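Local coordinates for rhamnogalacturonan endolyase YesW (Bacillus subtilis, PDB 2ZUX), which degrades type I rhamnogalacturonan of plant cell walls, cleaving the bonds between rhamnose and galacturonic acid by elimination within the chain, at residues L36-V39 and Q44-N47; T68-A71 and T76-P79; N246-R251 and L304-T309; S255-G258 and R264-R267; V515-E520 and R526-T531. All blocks are in the same frame, centred on the assembly; numbering follows the deposited sequence.

Contact 1. Residues L36-V39 and Q44-N47; sequences LFNV and QKLN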
# COMPACT_ATOMS: atom_id res chain seq x y z
N LEU A 36 -7.38 9.85 -27.54
CA LEU A 36 -8.44 10.70 -27.04
C LEU A 36 -9.65 9.84 -26.72
O LEU A 36 -9.63 8.63 -26.95
CB LEU A 36 -8.80 11.78 -28.07
CG LEU A 36 -7.74 12.80 -28.50
CD1 LEU A 36 -8.35 13.78 -29.49
CD2 LEU A 36 -7.18 13.53 -27.31
N PHE A 37 -10.70 10.47 -26.19
CA PHE A 37 -11.88 9.73 -25.73
C PHE A 37 -13.20 10.37 -26.11
O PHE A 37 -13.35 11.59 -26.10
CB PHE A 37 -11.84 9.53 -24.22
CG PHE A 37 -10.64 8.76 -23.75
CD1 PHE A 37 -10.63 7.37 -23.81
CD2 PHE A 37 -9.51 9.42 -23.27
CE1 PHE A 37 -9.52 6.65 -23.39
CE2 PHE A 37 -8.40 8.71 -22.84
CZ PHE A 37 -8.40 7.32 -22.91
N ASN A 38 -14.18 9.52 -26.43
CA ASN A 38 -15.57 9.94 -26.53
C ASN A 38 -16.38 9.39 -25.37
O ASN A 38 -16.21 8.23 -24.98
CB ASN A 38 -16.17 9.52 -27.87
CG ASN A 38 -15.64 10.33 -29.04
OD1 ASN A 38 -15.32 11.51 -28.89
ND2 ASN A 38 -15.54 9.70 -30.21
N VAL A 39 -17.26 10.23 -24.83
CA VAL A 39 -18.10 9.86 -23.69
C VAL A 39 -19.55 9.65 -24.16
O VAL A 39 -20.12 10.51 -24.84
CB VAL A 39 -18.05 10.93 -22.58
CG1 VAL A 39 -18.80 10.46 -21.34
CG2 VAL A 39 -16.60 11.26 -22.22
N GLN A 44 -25.47 7.39 -26.52
CA GLN A 44 -25.45 8.68 -27.20
C GLN A 44 -24.23 9.52 -26.79
O GLN A 44 -23.99 9.73 -25.60
CB GLN A 44 -26.75 9.45 -26.94
CG GLN A 44 -27.96 8.84 -27.65
CD GLN A 44 -29.29 9.37 -27.14
OE1 GLN A 44 -29.45 9.66 -25.95
NE2 GLN A 44 -30.25 9.50 -28.04
N LYS A 45 -23.49 9.98 -27.79
CA LYS A 45 -22.26 10.75 -27.56
C LYS A 45 -22.55 12.13 -26.98
O LYS A 45 -23.44 12.84 -27.46
CB LYS A 45 -21.44 10.86 -28.86
CG LYS A 45 -20.01 11.36 -28.66
CD LYS A 45 -19.15 11.15 -29.90
CE LYS A 45 -19.50 12.13 -31.01
NZ LYS A 45 -18.46 12.12 -32.08
N LEU A 46 -21.78 12.51 -25.96
CA LEU A 46 -21.99 13.77 -25.25
C LEU A 46 -21.09 14.89 -25.73
O LEU A 46 -21.49 16.06 -25.74
CB LEU A 46 -21.77 13.56 -23.74
CG LEU A 46 -22.62 12.50 -23.03
CD1 LEU A 46 -22.19 12.38 -21.58
CD2 LEU A 46 -24.10 12.84 -23.12
N ASN A 47 -19.86 14.54 -26.11
CA ASN A 47 -18.85 15.50 -26.52
C ASN A 47 -18.77 15.60 -28.04
O ASN A 47 -18.68 14.58 -28.73
CB ASN A 47 -17.48 15.12 -25.93
CG ASN A 47 -17.05 13.72 -26.30
OD1 ASN A 47 -17.78 12.75 -26.08
ND2 ASN A 47 -15.86 13.61 -26.89
O HOH W 1 -16.51 13.50 -30.41

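Contact 2. Residues T68-A71 and T76-P79; sequences TVRA and TEQP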
# COMPACT_ATOMS: atom_id res chain seq x y z
N THR A 68 -20.56 4.78 -21.05
CA THR A 68 -19.44 4.08 -21.64
C THR A 68 -18.49 5.13 -22.18
O THR A 68 -18.87 6.28 -22.40
CB THR A 68 -19.85 3.12 -22.78
OG1 THR A 68 -20.62 3.85 -23.76
CG2 THR A 68 -20.67 1.94 -22.25
N VAL A 69 -17.24 4.73 -22.37
CA VAL A 69 -16.24 5.56 -23.02
C VAL A 69 -15.64 4.76 -24.17
O VAL A 69 -15.51 3.54 -24.09
CB VAL A 69 -15.17 6.05 -22.02
CG1 VAL A 69 -13.89 6.51 -22.72
CG2 VAL A 69 -15.74 7.17 -21.15
N ARG A 70 -15.30 5.45 -25.26
CA ARG A 70 -14.61 4.84 -26.38
C ARG A 70 -13.33 5.61 -26.64
O ARG A 70 -13.36 6.83 -26.80
CB ARG A 70 -15.49 4.84 -27.64
CG ARG A 70 -16.81 4.10 -27.48
CD ARG A 70 -17.58 4.02 -28.79
NE ARG A 70 -19.00 3.79 -28.55
CZ ARG A 70 -19.97 4.00 -29.45
NH1 ARG A 70 -19.68 4.45 -30.66
NH2 ARG A 70 -21.23 3.76 -29.11
N ALA A 71 -12.20 4.89 -26.66
CA ALA A 71 -10.93 5.49 -27.04
C ALA A 71 -10.92 5.79 -28.53
O ALA A 71 -11.57 5.10 -29.32
CB ALA A 71 -9.77 4.56 -26.68
N THR A 76 -9.40 6.43 -35.25
CA THR A 76 -10.42 5.38 -35.27
C THR A 76 -10.96 5.08 -33.87
O THR A 76 -10.20 4.80 -32.94
CB THR A 76 -9.87 4.07 -35.89
OG1 THR A 76 -9.34 4.34 -37.19
CG2 THR A 76 -10.97 3.01 -35.99
N GLU A 77 -12.28 5.14 -33.74
CA GLU A 77 -12.95 4.86 -32.48
C GLU A 77 -12.88 3.37 -32.13
O GLU A 77 -13.15 2.51 -32.98
CB GLU A 77 -14.39 5.34 -32.52
CG GLU A 77 -15.00 5.55 -31.16
CD GLU A 77 -16.39 6.16 -31.22
OE1 GLU A 77 -17.19 5.76 -32.09
OE2 GLU A 77 -16.69 7.03 -30.37
N GLN A 78 -12.52 3.07 -30.89
CA GLN A 78 -12.35 1.70 -30.41
C GLN A 78 -13.64 1.20 -29.76
O GLN A 78 -14.56 1.98 -29.53
CB GLN A 78 -11.18 1.63 -29.42
CG GLN A 78 -9.84 2.08 -29.99
CD GLN A 78 -9.38 1.25 -31.17
OE1 GLN A 78 -9.15 0.04 -31.04
NE2 GLN A 78 -9.24 1.88 -32.32
N PRO A 79 -13.72 -0.12 -29.48
CA PRO A 79 -14.91 -0.65 -28.81
C PRO A 79 -15.19 0.02 -27.47
O PRO A 79 -14.26 0.48 -26.80
CB PRO A 79 -14.56 -2.13 -28.59
CG PRO A 79 -13.56 -2.44 -29.64
CD PRO A 79 -12.75 -1.19 -29.78
O HOH W 2 -12.23 2.12 -25.99

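Contact 3. Residues N246-R251 and L304-T309; sequences NFEPAR and LSKLWT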
# COMPACT_ATOMS: atom_id res chain seq x y z
N ASN A 246 7.97 -24.40 4.38
CA ASN A 246 8.45 -23.87 5.66
C ASN A 246 8.81 -22.40 5.48
O ASN A 246 9.40 -22.02 4.46
CB ASN A 246 9.64 -24.67 6.18
CG ASN A 246 9.24 -26.05 6.72
OD1 ASN A 246 9.85 -27.06 6.37
ND2 ASN A 246 8.23 -26.08 7.57
N PHE A 247 8.41 -21.59 6.45
CA PHE A 247 8.65 -20.15 6.39
C PHE A 247 10.11 -19.82 6.64
O PHE A 247 10.72 -20.30 7.59
CB PHE A 247 7.78 -19.41 7.42
CG PHE A 247 7.93 -17.92 7.36
CD1 PHE A 247 7.13 -17.17 6.50
CD2 PHE A 247 8.88 -17.26 8.15
CE1 PHE A 247 7.27 -15.78 6.43
CE2 PHE A 247 9.02 -15.89 8.08
CZ PHE A 247 8.22 -15.14 7.22
N GLU A 248 10.67 -18.98 5.77
CA GLU A 248 11.94 -18.33 6.05
C GLU A 248 11.76 -16.83 5.86
O GLU A 248 11.05 -16.40 4.94
CB GLU A 248 13.05 -18.88 5.15
CG GLU A 248 13.31 -20.37 5.36
CD GLU A 248 14.47 -20.91 4.56
OE1 GLU A 248 15.30 -20.12 4.07
OE2 GLU A 248 14.55 -22.15 4.43
N PRO A 249 12.39 -16.02 6.73
CA PRO A 249 13.33 -16.39 7.80
C PRO A 249 12.76 -17.25 8.93
O PRO A 249 11.75 -16.90 9.55
CB PRO A 249 13.78 -15.03 8.35
CG PRO A 249 13.50 -14.06 7.25
CD PRO A 249 12.23 -14.56 6.62
N ALA A 250 13.42 -18.38 9.19
CA ALA A 250 13.01 -19.29 10.24
C ALA A 250 13.25 -18.67 11.61
O ALA A 250 14.10 -17.79 11.78
CB ALA A 250 13.76 -20.61 10.12
N ARG A 251 12.50 -19.13 12.60
CA ARG A 251 12.58 -18.56 13.95
C ARG A 251 13.94 -18.77 14.61
O ARG A 251 14.49 -17.86 15.22
CB ARG A 251 11.47 -19.14 14.83
CG ARG A 251 11.35 -18.48 16.19
CD ARG A 251 10.39 -19.24 17.08
NE ARG A 251 9.01 -19.14 16.61
CZ ARG A 251 8.27 -20.15 16.17
NH1 ARG A 251 8.76 -21.39 16.10
NH2 ARG A 251 7.02 -19.93 15.79
N LEU A 304 6.84 -22.70 -5.69
CA LEU A 304 7.46 -21.70 -4.84
C LEU A 304 8.95 -22.02 -4.75
O LEU A 304 9.32 -23.14 -4.40
CB LEU A 304 6.80 -21.71 -3.47
CG LEU A 304 7.15 -20.65 -2.42
CD1 LEU A 304 6.75 -19.25 -2.87
CD2 LEU A 304 6.47 -21.01 -1.11
N SER A 305 9.79 -21.04 -5.07
CA SER A 305 11.23 -21.22 -5.00
C SER A 305 11.89 -20.09 -4.22
O SER A 305 11.47 -18.93 -4.31
CB SER A 305 11.84 -21.31 -6.41
OG SER A 305 11.55 -20.15 -7.17
N LYS A 306 12.92 -20.42 -3.45
CA LYS A 306 13.68 -19.43 -2.70
C LYS A 306 14.83 -18.91 -3.56
O LYS A 306 15.56 -19.69 -4.18
CB LYS A 306 14.20 -20.02 -1.40
CG LYS A 306 14.98 -19.03 -0.55
CD LYS A 306 15.33 -19.60 0.81
CE LYS A 306 16.46 -20.62 0.73
NZ LYS A 306 16.99 -20.95 2.07
N LEU A 307 15.00 -17.59 -3.61
CA LEU A 307 15.99 -16.95 -4.48
C LEU A 307 17.26 -16.54 -3.75
O LEU A 307 18.36 -16.74 -4.25
CB LEU A 307 15.39 -15.71 -5.15
CG LEU A 307 14.08 -15.90 -5.93
CD1 LEU A 307 13.63 -14.55 -6.45
CD2 LEU A 307 14.23 -16.91 -7.07
N TRP A 308 17.10 -15.94 -2.57
CA TRP A 308 18.23 -15.51 -1.76
C TRP A 308 17.82 -15.20 -0.34
O TRP A 308 16.63 -15.08 -0.05
CB TRP A 308 18.96 -14.30 -2.39
CG TRP A 308 18.15 -13.07 -2.79
CD1 TRP A 308 17.94 -12.64 -4.06
CD2 TRP A 308 17.56 -12.07 -1.92
NE1 TRP A 308 17.24 -11.46 -4.06
CE2 TRP A 308 16.99 -11.09 -2.76
CE3 TRP A 308 17.45 -11.92 -0.53
CZ2 TRP A 308 16.31 -9.97 -2.27
CZ3 TRP A 308 16.76 -10.79 -0.04
CH2 TRP A 308 16.21 -9.84 -0.90
N THR A 309 18.83 -15.07 0.52
CA THR A 309 18.68 -14.70 1.92
C THR A 309 19.72 -13.64 2.26
O THR A 309 20.88 -13.76 1.87
CB THR A 309 18.93 -15.92 2.83
OG1 THR A 309 17.98 -16.94 2.53
CG2 THR A 309 18.81 -15.57 4.31

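Contact 4. Residues S255-G258 and R264-R267; sequences SDWG and RVDR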
# COMPACT_ATOMS: atom_id res chain seq x y z
N SER A 255 15.66 -15.84 21.40
CA SER A 255 16.70 -14.94 21.89
C SER A 255 17.70 -14.48 20.82
O SER A 255 18.39 -13.49 21.03
CB SER A 255 17.45 -15.58 23.07
OG SER A 255 18.09 -16.76 22.65
N ASP A 256 17.75 -15.18 19.69
CA ASP A 256 18.61 -14.79 18.56
C ASP A 256 18.29 -13.37 18.10
O ASP A 256 19.14 -12.68 17.52
CB ASP A 256 18.42 -15.71 17.35
CG ASP A 256 18.88 -17.14 17.59
OD1 ASP A 256 19.59 -17.41 18.58
OD2 ASP A 256 18.54 -18.01 16.75
N TRP A 257 17.05 -12.94 18.33
CA TRP A 257 16.54 -11.71 17.75
C TRP A 257 16.69 -10.49 18.65
O TRP A 257 16.43 -9.37 18.23
CB TRP A 257 15.08 -11.92 17.33
CG TRP A 257 14.97 -13.05 16.34
CD1 TRP A 257 14.77 -14.37 16.62
CD2 TRP A 257 15.11 -12.97 14.92
NE1 TRP A 257 14.76 -15.11 15.47
CE2 TRP A 257 14.96 -14.27 14.40
CE3 TRP A 257 15.34 -11.91 14.03
CZ2 TRP A 257 15.04 -14.55 13.04
CZ3 TRP A 257 15.42 -12.18 12.66
CH2 TRP A 257 15.26 -13.50 12.19
N GLY A 258 17.10 -10.72 19.90
CA GLY A 258 17.43 -9.60 20.79
C GLY A 258 16.64 -9.49 22.08
O GLY A 258 16.92 -8.61 22.88
N ARG A 264 11.05 -9.01 19.49
CA ARG A 264 11.86 -8.76 18.30
C ARG A 264 11.76 -9.87 17.26
O ARG A 264 11.79 -9.59 16.05
CB ARG A 264 13.30 -8.51 18.71
CG ARG A 264 13.50 -7.15 19.34
CD ARG A 264 14.76 -7.11 20.19
NE ARG A 264 15.00 -5.79 20.77
CZ ARG A 264 14.35 -5.28 21.82
NH1 ARG A 264 13.41 -5.98 22.45
NH2 ARG A 264 14.67 -4.07 22.26
N VAL A 265 11.62 -11.11 17.72
CA VAL A 265 11.52 -12.27 16.85
C VAL A 265 10.34 -12.17 15.88
O VAL A 265 10.41 -12.70 14.77
CB VAL A 265 11.41 -13.58 17.70
CG1 VAL A 265 10.19 -13.55 18.61
CG2 VAL A 265 11.40 -14.82 16.81
N ASP A 266 9.27 -11.48 16.28
CA ASP A 266 8.03 -11.49 15.52
C ASP A 266 7.75 -10.15 14.86
O ASP A 266 6.60 -9.73 14.74
CB ASP A 266 6.87 -11.94 16.42
CG ASP A 266 6.84 -13.44 16.65
OD1 ASP A 266 7.56 -14.19 15.94
OD2 ASP A 266 6.08 -13.86 17.55
N ARG A 267 8.81 -9.50 14.40
CA ARG A 267 8.70 -8.23 13.70
C ARG A 267 8.80 -8.48 12.21
O ARG A 267 9.89 -8.62 11.66
CB ARG A 267 9.78 -7.25 14.17
CG ARG A 267 9.61 -6.83 15.63
CD ARG A 267 8.38 -5.97 15.82
NE ARG A 267 8.31 -5.46 17.18
CZ ARG A 267 7.66 -4.36 17.53
NH1 ARG A 267 7.03 -3.63 16.61
NH2 ARG A 267 7.66 -3.96 18.79

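Contact 5. Residues V515-E520 and R526-T531; sequences VVWRTE and RIYTTT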
# COMPACT_ATOMS: atom_id res chain seq x y z
N VAL A 515 -10.24 6.48 -1.63
CA VAL A 515 -10.05 6.08 -0.24
C VAL A 515 -11.10 5.05 0.11
O VAL A 515 -12.28 5.22 -0.19
CB VAL A 515 -10.18 7.25 0.74
CG1 VAL A 515 -9.73 6.81 2.13
CG2 VAL A 515 -9.37 8.43 0.28
N VAL A 516 -10.66 3.97 0.75
CA VAL A 516 -11.55 2.96 1.29
C VAL A 516 -11.51 3.10 2.81
O VAL A 516 -10.46 2.86 3.42
CB VAL A 516 -11.12 1.54 0.88
CG1 VAL A 516 -12.13 0.51 1.39
CG2 VAL A 516 -10.96 1.45 -0.64
N TRP A 517 -12.64 3.51 3.41
CA TRP A 517 -12.78 3.53 4.87
C TRP A 517 -13.90 2.58 5.26
O TRP A 517 -14.91 2.48 4.56
CB TRP A 517 -13.19 4.91 5.38
CG TRP A 517 -12.12 5.96 5.51
CD1 TRP A 517 -11.08 5.98 6.39
CD2 TRP A 517 -12.06 7.19 4.79
NE1 TRP A 517 -10.35 7.14 6.24
CE2 TRP A 517 -10.93 7.90 5.26
CE3 TRP A 517 -12.84 7.76 3.77
CZ2 TRP A 517 -10.57 9.16 4.76
CZ3 TRP A 517 -12.49 9.00 3.27
CH2 TRP A 517 -11.36 9.68 3.76
N ARG A 518 -13.74 1.90 6.39
CA ARG A 518 -14.85 1.13 6.96
C ARG A 518 -15.89 2.08 7.56
O ARG A 518 -15.58 3.22 7.92
CB ARG A 518 -14.34 0.20 8.05
CG ARG A 518 -13.70 0.91 9.22
CD ARG A 518 -13.47 -0.02 10.38
NE ARG A 518 -12.72 0.63 11.45
CZ ARG A 518 -13.27 1.12 12.55
NH1 ARG A 518 -14.58 1.03 12.75
NH2 ARG A 518 -12.50 1.70 13.47
N THR A 519 -17.13 1.60 7.67
CA THR A 519 -18.11 2.26 8.52
C THR A 519 -17.73 2.00 9.98
O THR A 519 -16.96 1.08 10.27
CB THR A 519 -19.52 1.74 8.26
OG1 THR A 519 -19.56 0.33 8.49
CG2 THR A 519 -19.96 2.03 6.84
N GLU A 520 -18.29 2.79 10.89
CA GLU A 520 -17.96 2.65 12.31
C GLU A 520 -18.21 1.24 12.85
O GLU A 520 -17.42 0.71 13.64
CB GLU A 520 -18.72 3.70 13.14
CG GLU A 520 -18.29 5.14 12.81
CD GLU A 520 -19.21 6.21 13.38
OE1 GLU A 520 -19.94 5.92 14.35
OE2 GLU A 520 -19.18 7.34 12.85
N ARG A 526 -16.56 1.73 2.50
CA ARG A 526 -16.98 2.79 1.59
C ARG A 526 -15.81 3.21 0.73
O ARG A 526 -14.74 3.51 1.26
CB ARG A 526 -17.47 4.00 2.38
CG ARG A 526 -18.73 3.78 3.20
CD ARG A 526 -19.11 5.07 3.85
NE ARG A 526 -20.31 4.96 4.67
CZ ARG A 526 -20.76 5.96 5.43
NH1 ARG A 526 -20.13 7.12 5.45
NH2 ARG A 526 -21.86 5.78 6.16
N ILE A 527 -16.02 3.23 -0.58
CA ILE A 527 -14.99 3.68 -1.51
C ILE A 527 -15.35 5.09 -1.97
O ILE A 527 -16.36 5.27 -2.65
CB ILE A 527 -14.88 2.77 -2.74
CG1 ILE A 527 -14.76 1.29 -2.33
CG2 ILE A 527 -13.70 3.21 -3.62
CD1 ILE A 527 -14.74 0.31 -3.50
N TYR A 528 -14.54 6.07 -1.57
CA TYR A 528 -14.72 7.46 -1.99
C TYR A 528 -13.84 7.73 -3.20
O TYR A 528 -12.66 7.39 -3.20
CB TYR A 528 -14.32 8.40 -0.86
CG TYR A 528 -15.29 8.43 0.31
CD1 TYR A 528 -16.17 9.50 0.49
CD2 TYR A 528 -15.33 7.39 1.24
CE1 TYR A 528 -17.06 9.53 1.56
CE2 TYR A 528 -16.21 7.41 2.31
CZ TYR A 528 -17.07 8.48 2.46
OH TYR A 528 -17.94 8.48 3.53
N THR A 529 -14.43 8.31 -4.24
CA THR A 529 -13.69 8.76 -5.42
C THR A 529 -13.95 10.25 -5.58
O THR A 529 -15.06 10.72 -5.31
CB THR A 529 -14.07 7.95 -6.69
OG1 THR A 529 -13.10 8.18 -7.72
CG2 THR A 529 -15.46 8.32 -7.22
N THR A 530 -12.95 11.00 -6.00
CA THR A 530 -13.12 12.44 -6.12
C THR A 530 -14.07 12.82 -7.26
O THR A 530 -14.14 12.15 -8.29
CB THR A 530 -11.76 13.16 -6.28
OG1 THR A 530 -11.96 14.56 -6.05
CG2 THR A 530 -11.16 12.95 -7.67
N THR A 531 -14.81 13.91 -7.03
CA THR A 531 -15.60 14.52 -8.10
C THR A 531 -15.14 15.95 -8.38
O THR A 531 -15.87 16.74 -9.01
CB THR A 531 -17.12 14.50 -7.80
OG1 THR A 531 -17.38 15.20 -6.58
CG2 THR A 531 -17.62 13.07 -7.69

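Contact 1. Residues L36-V39 and Q44-N47
The amides of Asn-38 and Asn-47 meet with their planes 51° apart, the two side chains running at about a right angle. ND2 of Asn-47 reaches OD1 of Asn-38 at 2.9 Å, lying in the carbonyl plane on a lone pair, while one face of the Asn-38 amide is covered by Lys-45, whose CD stands 3.7 Å from Asn-38 CG. On the same OD1 a water donates a second bond; it also donates to Asn-47 O and accepts from Lys-45 NZ. Asn-47 places CG between its own backbone N and carbonyl carbon (chi1 57°), which turns its amide onto the backbone of 36-39. There OD1 receives a nearly straight bond from Val-39 N at 2.9 Å, and ND2 makes a weak one to Phe-37 O; ND2 also binds Ala-49 O. Leu-46 N donates to Val-39 O at 2.8 Å, so the amide oxygen of Asn-47 accepts the N-H of that same Val-39 in place of a backbone carbonyl. Beside it, CD1 of Leu-46 packs on Val-39 CG1 at 3.9 Å. The arrangement is that of a short beta hairpin, strands 36-41 and 44-45, at the edge of the N-terminal domain's sheet, an asparagine side chain replacing one backbone acceptor where the second strand ends.

Contact 2. Residues T68-A71 and T76-P79
Arg-70 and Glu-77 face one another aslant, their guanidinium and carboxylate planes 64° apart, and this tilt is reflected in the salt bridge. NH1 of Arg-70 donates to Glu-77 OE1 at 3.2 Å; the oxygen sits close to the guanidinium plane, at its edge, yet is itself met from above the carboxylate plane. The ion pair is therefore far from the coplanar, two-pronged kind. CD of Arg-70 lies 3.4 Å from the carboxylate carbon CD of Glu-77, and the aliphatic stems pack, CB of Arg-70 being 3.6 Å from Glu-77 CG. Arg-70 runs extended from CG to NE, and Glu-77 sends CG anti to its backbone N (chi1 -159°) before stretching out to meet it. The other oxygen, OE2, is held by Tyr-40 OH and Asn-38 ND2, and the Tyr-40 ring receives Arg-70 in a cation-pi contact.

Nearer the backbone, Gln-78 N gives Ala-71 O a bond of 2.7 Å. Gln-78 bends at chi2 (-61°), so that its NE2 folds back onto Thr-76 O of its own segment. Farther along, a water accepts a hydrogen bond from Ala-71 N and donates one to Pro-79 O, bridging the two segments. The hairpin of strands 66-73 and 76-87 lies inside the seven-stranded sheet, with strand 36-41 next to 66-73 and strand 13-17 on the far side of 76-87.

Contact 3. Residues N246-R251 and L304-T309
Glu-248 sets CG anti to its carbonyl carbon (chi1 -62°) and runs extended beyond it, while Lys-306 keeps CG anti to its backbone N and then bends at chi3 (75°). These two shapes carry the carboxylate and the ammonium group together from backbones that do not themselves touch. The setting is the beta-propeller: 246-251 begins the long connection that leaves strand 241-246, the outermost strand of one four-stranded antiparallel sheet, and 304-309 lies on strand 303-311, the outer strand of the following sheet. A lone salt bridge at the surface thus spans the outer margins of two successive blades.

Other bonds also hold the connection. A cis peptide joins Glu-248 to Pro-249, turning the chain sharply just after the charged residue. The carbonyl of Glu-248 accepts from Tyr-297 OH, and that of Pro-249 from Arg-286 NH1, so the loop is fastened to the same sheet to which Lys-306 belongs. The salt bridge itself is a small contact, burying just 94 Å² between the segments. Both charged residues also touch a crystal neighbour, and their exact conformation may owe something to the lattice.

The two side chains cross at about a right angle, and the lysine comes to one oxygen more than the other. Its CD passes 3.3 Å from Glu-248 OE1, and Glu-248 OE2 remains 3.6 Å from Lys-306 NZ. The bond itself runs from Lys-306 NZ to the syn lone pair of Glu-248 OE1, at 2.7 Å.

Contact 4. Residues S255-G258 and R264-R267
Trp-257 NE1 donates to Arg-251 O, which should limit the rotation of the indole as it rests against Val-265; Lys-291 adds a cation-pi contact. On the backbone side, the aliphatic chain of Arg-264 lies against Trp-257 O, its CB 3.3 Å and its CD 3.4 Å from that oxygen. The polar end of the arginine goes elsewhere: the guanidinium lays one face over Gly-258 O and forms a salt bridge through NH1 with Asp-259. Gly-258, at a phi of 121° that suits glycine, allows Arg-264 CD to come within 3.6 Å of its carbonyl carbon. Both segments include short 3-10 stretches in the long connection between strand 241-246 and strand 268-273, which links two successive blades of the beta-propeller. Here one turn is laid against the other through the indole of Trp-257. Over the face of its five-membered ring sits Val-265 CA, 4.0 Å from the centroid, in a CH-pi contact. Val-265 puts CG2 anti to its backbone N, bringing that methyl over the CD1-NE1 side of the same face, 3.4 Å from Trp-257 CD1. Val-265 O accepts from Arg-286 NE, while Asp-266 OD1 forms a salt bridge with Arg-286 NH2.

Contact 5. Residues V515-E520 and R526-T531
Trp-517 turns the CE3-CZ3 edge of its indole toward the face of Tyr-528, in an offset edge-to-face pair. The planes stand 78° apart, with the centroid of the six-membered ring 5.3 Å from that of the tyrosine. CZ3 of Trp-517 lies over the rim of the phenol rather than its middle, and CE3 comes 3.6 Å from Tyr-528 CD2. Within its own strand Trp-517 is covered on one face by Val-515, whose CG1 is 3.3 Å above the ring plane, over its centre. The indole NE1 donates to Ser-469 O, which should help hold the ring in this orientation.

On the same face of the sheet, with CG anti to the carbonyl carbon (chi1 -65°) and the chain extended to NE, Arg-526 runs out along the tyrosine, and its NH1 gives Tyr-528 OH a bond of 3.2 Å, close to the guanidinium plane. NH1 also bonds to Ser-489 O, and Tyr-91 lies against the arginine in a cation-pi contact. CG2 of Thr-519 crosses beside the guanidinium, 3.7 Å from Arg-526 NE. The opposite face carries Val-516 and Ile-527 side by side, CG2 of the first 4.2 Å from CG1 of the second.

Val-515 with Tyr-528 and Trp-517 with Arg-526 are hydrogen-bonded antiparallel pairs; Val-516 with Ile-527 is the non-hydrogen-bonded pair between them. Near Ile-527, Glu-514 and Leu-508 belong to a calcium site. Strand 91-95 pairs with strand 524-528, an N-terminal strand completing a C-terminal blade, consistent with the Velcro closure known from beta-propellers.

From the N terminus, contacts 1 and 2 each close a short hairpin, one after the other, in the N-terminal beta-sheet domain; they touch, because strands 36-41 and 66-73 are neighbours in one sheet. Contact 3 then closes a long loop in the propeller, spanning the outer parts of two successive blades. Nested inside that loop is contact 4, which folds up the connection between them and meets 246-251 through Trp-257. Contact 5 follows last, a hairpin in the blade completed by strand 91-95, its centre about 37 Å from those of contacts 3 and 4. Thr-529 and Thr-531 of contact 5 touch strand 13-17, joining the propeller to the N-terminal domain.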